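Local coordinates for phosphotriesterase homology protein (Escherichia coli, PDB 1BF6) that hydrolyses phosphorylated glyceryl acetates and also acts on aromatic acetates and propionates, as a zinc-dependent member of the phosphotriesterase family, at residues A[110-113]-A[114-117]; A[253-256]-A[257-261]; A[272-275]-A[276-279]. One frame throughout, in Å; residues are numbered along the deposited sequence.

Interaction 1 (A[110-113]-A[114-117]); sequences QGID and GTEL
Ile112 and Thr115 close a type I' beta turn, with Asp113 and Gly114 both at positive phi and the amide N of Thr115 bonded to Ile112 O at 2.9 Å. Just outside the turn the chain is tied again, Ile112 N giving its hydrogen to Leu117 O at 2.8 Å. That same Leu117 O lies 3.1 Å from Gly111 CA, a close CA-H...O contact on a residue whose phi of 152° suits glycine; a beta carbon there would run into the carbonyl of Thr115. With chi1 at 70°, Thr115 OG1 is tucked in over its own backbone, from where it donates to Ile112 O at 2.9 Å in the carbonyl plane. The amide of Thr115 meets the same oxygen from above that plane, so two donors grip one acceptor. Thr115 OG1 also accepts from Leu117 N at 3.2 Å, which makes an ST turn. A valine in place of Thr115 would probably leave Leu117 N without this acceptor and Ile112 O held by the amide alone. Beside the turn Ile112 and Leu117 run side by side, CD1 of the first 4.2 Å from CD2 of the second. Both rest on Ala78 of strand 75-80, while Asp113 reaches Arg60 and the amide of Ala62 at the start of helix 62-72; the turn lies in the loop between helix 97-109 and strand 119-120.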
loop_
_atom_site.group_PDB
_atom_site.type_symbol
_atom_site.label_atom_id
_atom_site.label_comp_id
_atom_site.label_asym_id
_atom_site.label_seq_id
_atom_site.Cartn_x
_atom_site.Cartn_y
_atom_site.Cartn_z
ATOM N N GLN A 110 -10.921 -18.022 2.158
ATOM C CA GLN A 110 -12.382 -18.090 2.160
ATOM C C GLN A 110 -13.109 -16.798 1.789
ATOM O O GLN A 110 -14.088 -16.827 1.047
ATOM C CB GLN A 110 -12.899 -18.566 3.522
ATOM C CG GLN A 110 -12.193 -19.788 4.095
ATOM C CD GLN A 110 -12.131 -20.954 3.125
ATOM O OE1 GLN A 110 -13.115 -21.282 2.447
ATOM N NE2 GLN A 110 -10.962 -21.582 3.043
ATOM N N GLY A 111 -12.677 -15.679 2.363
ATOM C CA GLY A 111 -13.337 -14.417 2.069
ATOM C C GLY A 111 -13.241 -13.408 3.196
ATOM O O GLY A 111 -12.791 -13.715 4.311
ATOM N N ILE A 112 -13.627 -12.174 2.889
ATOM C CA ILE A 112 -13.583 -11.109 3.877
ATOM C C ILE A 112 -14.944 -10.451 4.079
ATOM O O ILE A 112 -15.770 -10.393 3.167
ATOM C CB ILE A 112 -12.532 -10.018 3.535
ATOM C CG1 ILE A 112 -12.786 -9.428 2.142
ATOM C CG2 ILE A 112 -11.118 -10.569 3.689
ATOM C CD1 ILE A 112 -11.940 -8.198 1.859
ATOM N N ASP A 113 -15.182 -10.021 5.312
ATOM C CA ASP A 113 -16.411 -9.341 5.705
ATOM C C ASP A 113 -17.719 -10.002 5.282
ATOM O O ASP A 113 -18.708 -9.319 4.989
ATOM C CB ASP A 113 -16.363 -7.874 5.245
ATOM C CG ASP A 113 -15.076 -7.167 5.664
ATOM O OD1 ASP A 113 -14.597 -7.396 6.799
ATOM O OD2 ASP A 113 -14.525 -6.381 4.856
ATOM N N GLY A 114 -17.724 -11.333 5.254
ATOM C CA GLY A 114 -18.926 -12.065 4.895
ATOM C C GLY A 114 -19.294 -12.042 3.426
ATOM O O GLY A 114 -20.400 -12.428 3.067
ATOM N N THR A 115 -18.367 -11.621 2.570
ATOM C CA THR A 115 -18.629 -11.563 1.136
ATOM C C THR A 115 -17.805 -12.609 0.388
ATOM O O THR A 115 -16.964 -13.303 0.968
ATOM C CB THR A 115 -18.278 -10.160 0.534
ATOM O OG1 THR A 115 -16.856 -9.974 0.537
ATOM C CG2 THR A 115 -18.915 -9.040 1.340
ATOM N N GLU A 116 -18.006 -12.647 -0.924
ATOM C CA GLU A 116 -17.302 -13.556 -1.815
ATOM C C GLU A 116 -15.883 -13.041 -2.114
ATOM O O GLU A 116 -15.041 -13.790 -2.607
ATOM C CB GLU A 116 -18.097 -13.719 -3.121
ATOM C CG GLU A 116 -18.198 -12.436 -3.994
ATOM C CD GLU A 116 -19.439 -11.568 -3.728
ATOM O OE1 GLU A 116 -20.042 -11.636 -2.625
ATOM O OE2 GLU A 116 -19.807 -10.795 -4.647
ATOM N N LEU A 117 -15.620 -11.767 -1.818
ATOM C CA LEU A 117 -14.299 -11.177 -2.055
ATOM C C LEU A 117 -13.265 -11.770 -1.088
ATOM O O LEU A 117 -13.568 -12.000 0.084
ATOM C CB LEU A 117 -14.359 -9.638 -1.894
ATOM C CG LEU A 117 -13.090 -8.812 -2.177
ATOM C CD1 LEU A 117 -12.605 -9.071 -3.612
ATOM C CD2 LEU A 117 -13.347 -7.322 -1.975
#

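Interaction 2 (A[253-256]-A[257-261]); sequences GGYG and YDYLL
Tyr255 meets Tyr259 four residues on, its CB lying 3.6 Å from CD2 of the Tyr259 ring. A chi1 of 48° sets CG of Tyr255 between its backbone N and carbonyl carbon, and from there the ring edge is directed at the face of Tyr259. The pair is a T-shaped stack, with ring centroids 5.6 Å apart and planes at 68°. Tyr259 CB in turn sits at the edge of the Tyr255 ring, 4.0 Å from Tyr255 CD2; the two side chains touch near their CB ends, where they cross. Tyr255 also meets the ring of His248, and the nearest atoms of its side chain and that of the zinc ligand Asp242 are about 7 Å apart. Next comes Gly256, which starts a type I beta turn ending at Tyr259, at the end of the long loop that joins strand 237-239 of the TIM barrel to helix 259-270. Its positive phi, 73°, favours glycine. Gly256 O takes a weak hydrogen bond from Tyr259 N at 3.3 Å and lies equally close, 3.3 Å, to Tyr259 CB. Past Gly256 the turn sends Tyr257 away from Tyr255, onto Ile35, Met39 and Leu42 of helix 32-44, and its OH hydrogen-bonds to the backbone O of the zinc ligand His13. Asp258 OD1 forms a salt bridge with Lys250 NZ.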
loop_
_atom_site.group_PDB
_atom_site.type_symbol
_atom_site.label_atom_id
_atom_site.label_comp_id
_atom_site.label_asym_id
_atom_site.label_seq_id
_atom_site.Cartn_x
_atom_site.Cartn_y
_atom_site.Cartn_z
ATOM N N GLY A 253 -12.363 19.546 -2.551
ATOM C CA GLY A 253 -11.281 20.509 -2.698
ATOM C C GLY A 253 -9.890 19.923 -2.613
ATOM O O GLY A 253 -8.919 20.650 -2.420
ATOM N N GLY A 254 -9.796 18.600 -2.733
ATOM C CA GLY A 254 -8.508 17.934 -2.668
ATOM C C GLY A 254 -7.870 17.690 -4.032
ATOM O O GLY A 254 -8.320 18.214 -5.055
ATOM N N TYR A 255 -6.850 16.840 -4.047
ATOM C CA TYR A 255 -6.110 16.526 -5.264
ATOM C C TYR A 255 -6.516 15.241 -5.983
ATOM O O TYR A 255 -6.253 15.097 -7.178
ATOM C CB TYR A 255 -4.607 16.533 -4.971
ATOM C CG TYR A 255 -4.215 15.747 -3.737
ATOM C CD1 TYR A 255 -4.243 16.337 -2.465
ATOM C CD2 TYR A 255 -3.812 14.413 -3.834
ATOM C CE1 TYR A 255 -3.877 15.613 -1.316
ATOM C CE2 TYR A 255 -3.447 13.683 -2.688
ATOM C CZ TYR A 255 -3.485 14.286 -1.441
ATOM O OH TYR A 255 -3.155 13.556 -0.318
ATOM N N GLY A 256 -7.151 14.319 -5.259
ATOM C CA GLY A 256 -7.590 13.058 -5.848
ATOM C C GLY A 256 -6.502 12.029 -6.162
ATOM O O GLY A 256 -5.291 12.335 -6.159
ATOM N N TYR A 257 -6.945 10.801 -6.435
ATOM C CA TYR A 257 -6.039 9.697 -6.769
ATOM C C TYR A 257 -5.284 9.945 -8.071
ATOM O O TYR A 257 -4.084 9.670 -8.157
ATOM C CB TYR A 257 -6.807 8.380 -6.915
ATOM C CG TYR A 257 -7.564 7.947 -5.684
ATOM C CD1 TYR A 257 -8.821 8.466 -5.406
ATOM C CD2 TYR A 257 -7.024 7.001 -4.804
ATOM C CE1 TYR A 257 -9.526 8.070 -4.296
ATOM C CE2 TYR A 257 -7.727 6.587 -3.678
ATOM C CZ TYR A 257 -8.980 7.129 -3.433
ATOM O OH TYR A 257 -9.697 6.747 -2.331
ATOM N N ASP A 258 -5.980 10.481 -9.075
ATOM C CA ASP A 258 -5.350 10.740 -10.372
ATOM C C ASP A 258 -4.323 11.865 -10.404
ATOM O O ASP A 258 -3.800 12.187 -11.464
ATOM C CB ASP A 258 -6.393 10.902 -11.485
ATOM C CG ASP A 258 -7.201 12.202 -11.383
ATOM O OD1 ASP A 258 -7.099 12.949 -10.384
ATOM O OD2 ASP A 258 -7.965 12.457 -12.334
ATOM N N TYR A 259 -4.052 12.476 -9.250
ATOM C CA TYR A 259 -3.038 13.522 -9.149
ATOM C C TYR A 259 -1.712 12.907 -9.595
ATOM O O TYR A 259 -0.849 13.587 -10.143
ATOM C CB TYR A 259 -2.917 14.000 -7.698
ATOM C CG TYR A 259 -1.816 14.989 -7.441
ATOM C CD1 TYR A 259 -0.526 14.570 -7.102
ATOM C CD2 TYR A 259 -2.072 16.356 -7.485
ATOM C CE1 TYR A 259 0.480 15.498 -6.809
ATOM C CE2 TYR A 259 -1.082 17.285 -7.191
ATOM C CZ TYR A 259 0.185 16.851 -6.856
ATOM O OH TYR A 259 1.146 17.784 -6.568
ATOM N N LEU A 260 -1.558 11.608 -9.344
ATOM C CA LEU A 260 -0.346 10.893 -9.722
ATOM C C LEU A 260 -0.102 11.024 -11.223
ATOM O O LEU A 260 1.025 11.254 -11.655
ATOM C CB LEU A 260 -0.485 9.403 -9.363
ATOM C CG LEU A 260 0.685 8.480 -9.711
ATOM C CD1 LEU A 260 1.908 8.850 -8.901
ATOM C CD2 LEU A 260 0.294 7.026 -9.441
ATOM N N LEU A 261 -1.175 10.920 -12.001
ATOM C CA LEU A 261 -1.074 10.974 -13.459
ATOM C C LEU A 261 -1.256 12.359 -14.085
ATOM O O LEU A 261 -0.653 12.663 -15.120
ATOM C CB LEU A 261 -2.048 9.957 -14.069
ATOM C CG LEU A 261 -1.722 8.510 -13.642
ATOM C CD1 LEU A 261 -2.851 7.564 -13.953
ATOM C CD2 LEU A 261 -0.421 8.052 -14.291
#

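Interaction 3 (A[272-275]-A[276-279]); sequences GFSQ and ADVD
Ser274 and Asp277 are brought together by two first torsions: chi1 of 73° swings Ser274 OG round toward the first turn of the helix, and chi1 of -72° sets the Asp277 carboxylate beside its backbone N. The result is a capping box at the N-terminus of helix 275-289, with Ser274 as N-cap. Ser274 OG accepts from Asp277 N at 3.0 Å, and Asp277 OD2 accepts from Ser274 N at 3.1 Å, the latter bond arriving from above the carboxylate plane. Each side chain therefore occupies a backbone N-H of the other residue. OD2 also forms a salt bridge with Arg229, which ties the cap to helix 218-230. Phe273, just before the cap, crosses Asp277 at about a right angle, its CD2 3.7 Å from Asp277 CB; beyond that its ring packs on Leu268 and meets His226 edge-to-face. Regular helical bonding begins with Val278 N to Ser274 O at 3.2 Å and Asp279 N to Gln275 O at 2.9 Å. A bend at chi2 of Gln275 carries the amide back across Val278, Gln275 NE2 lying 3.6 Å from Val278 CG1, while OE1 is bonded by Arg269. Asp279, a binding residue for beta-D-glucose, takes a bond at OD1 from Tyr7 OH as well. Gln275 NE2 hydrogen-bonds to Asp279 OD1 at 3.0 Å; the oxygen lies nearly in the plane of the Gln275 amide, yet the nitrogen stands above the plane of the carboxylate.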
loop_
_atom_site.group_PDB
_atom_site.type_symbol
_atom_site.label_atom_id
_atom_site.label_comp_id
_atom_site.label_asym_id
_atom_site.label_seq_id
_atom_site.Cartn_x
_atom_site.Cartn_y
_atom_site.Cartn_z
ATOM N N GLY A 272 13.006 14.375 -16.928
ATOM C CA GLY A 272 13.847 13.443 -17.673
ATOM C C GLY A 272 13.457 11.978 -17.837
ATOM O O GLY A 272 14.092 11.270 -18.619
ATOM N N PHE A 273 12.444 11.505 -17.117
ATOM C CA PHE A 273 12.025 10.103 -17.218
ATOM C C PHE A 273 11.284 9.821 -18.517
ATOM O O PHE A 273 10.374 10.561 -18.892
ATOM C CB PHE A 273 11.087 9.724 -16.061
ATOM C CG PHE A 273 11.781 9.212 -14.821
ATOM C CD1 PHE A 273 12.813 9.923 -14.224
ATOM C CD2 PHE A 273 11.335 8.037 -14.208
ATOM C CE1 PHE A 273 13.395 9.477 -13.019
ATOM C CE2 PHE A 273 11.908 7.578 -13.010
ATOM C CZ PHE A 273 12.939 8.301 -12.414
ATOM N N SER A 274 11.631 8.713 -19.171
ATOM C CA SER A 274 10.963 8.303 -20.403
ATOM C C SER A 274 9.650 7.658 -19.993
ATOM O O SER A 274 9.466 7.307 -18.817
ATOM C CB SER A 274 11.817 7.282 -21.182
ATOM O OG SER A 274 11.823 6.000 -20.561
ATOM N N GLN A 275 8.728 7.514 -20.935
ATOM C CA GLN A 275 7.452 6.889 -20.624
ATOM C C GLN A 275 7.651 5.402 -20.285
ATOM O O GLN A 275 6.854 4.825 -19.541
ATOM C CB GLN A 275 6.466 7.054 -21.775
ATOM C CG GLN A 275 5.044 6.612 -21.461
ATOM C CD GLN A 275 4.441 7.329 -20.262
ATOM O OE1 GLN A 275 4.441 8.550 -20.186
ATOM N NE2 GLN A 275 3.929 6.561 -19.317
ATOM N N ALA A 276 8.708 4.803 -20.834
ATOM C CA ALA A 276 9.038 3.400 -20.574
ATOM C C ALA A 276 9.460 3.276 -19.109
ATOM O O ALA A 276 9.092 2.312 -18.448
ATOM C CB ALA A 276 10.171 2.940 -21.483
ATOM N N ASP A 277 10.266 4.229 -18.631
ATOM C CA ASP A 277 10.717 4.262 -17.228
ATOM C C ASP A 277 9.469 4.304 -16.331
ATOM O O ASP A 277 9.376 3.590 -15.329
ATOM C CB ASP A 277 11.541 5.525 -16.917
ATOM C CG ASP A 277 12.933 5.523 -17.537
ATOM O OD1 ASP A 277 13.540 4.448 -17.725
ATOM O OD2 ASP A 277 13.432 6.638 -17.816
ATOM N N VAL A 278 8.523 5.169 -16.690
ATOM C CA VAL A 278 7.279 5.312 -15.941
ATOM C C VAL A 278 6.495 3.995 -15.938
ATOM O O VAL A 278 6.040 3.538 -14.889
ATOM C CB VAL A 278 6.382 6.438 -16.556
ATOM C CG1 VAL A 278 4.991 6.450 -15.902
ATOM C CG2 VAL A 278 7.062 7.800 -16.423
ATOM N N ASP A 279 6.378 3.368 -17.109
ATOM C CA ASP A 279 5.625 2.118 -17.241
ATOM C C ASP A 279 6.227 0.947 -16.459
ATOM O O ASP A 279 5.510 0.032 -16.073
ATOM C CB ASP A 279 5.387 1.762 -18.724
ATOM C CG ASP A 279 4.424 2.741 -19.422
ATOM O OD1 ASP A 279 3.874 3.639 -18.746
ATOM O OD2 ASP A 279 4.199 2.603 -20.646
#

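In the fold
The three contacts follow one another along a single TIM-barrel chain, and none touches another. Interactions 2 and 3 are the closest, with centres 20 Å apart and nearest atoms about 6 Å; they stand at the starts of consecutive helices, 259-270 and 275-289, and Leu260 and Leu261 rest on Leu282 of the second. Interaction 1 lies across the chain's centre from interaction 3, their centres 38 Å apart, and is away from the annotated sites. Interaction 2 is near the metal centre: the nearest atom of the Tyr257 side chain is about 10 Å from a zinc ion. Interaction 3 instead contributes Asp279 to the glucose site, its nearest side-chain atoms about 3 Å from those of Arg283 in a long, weak ion pair.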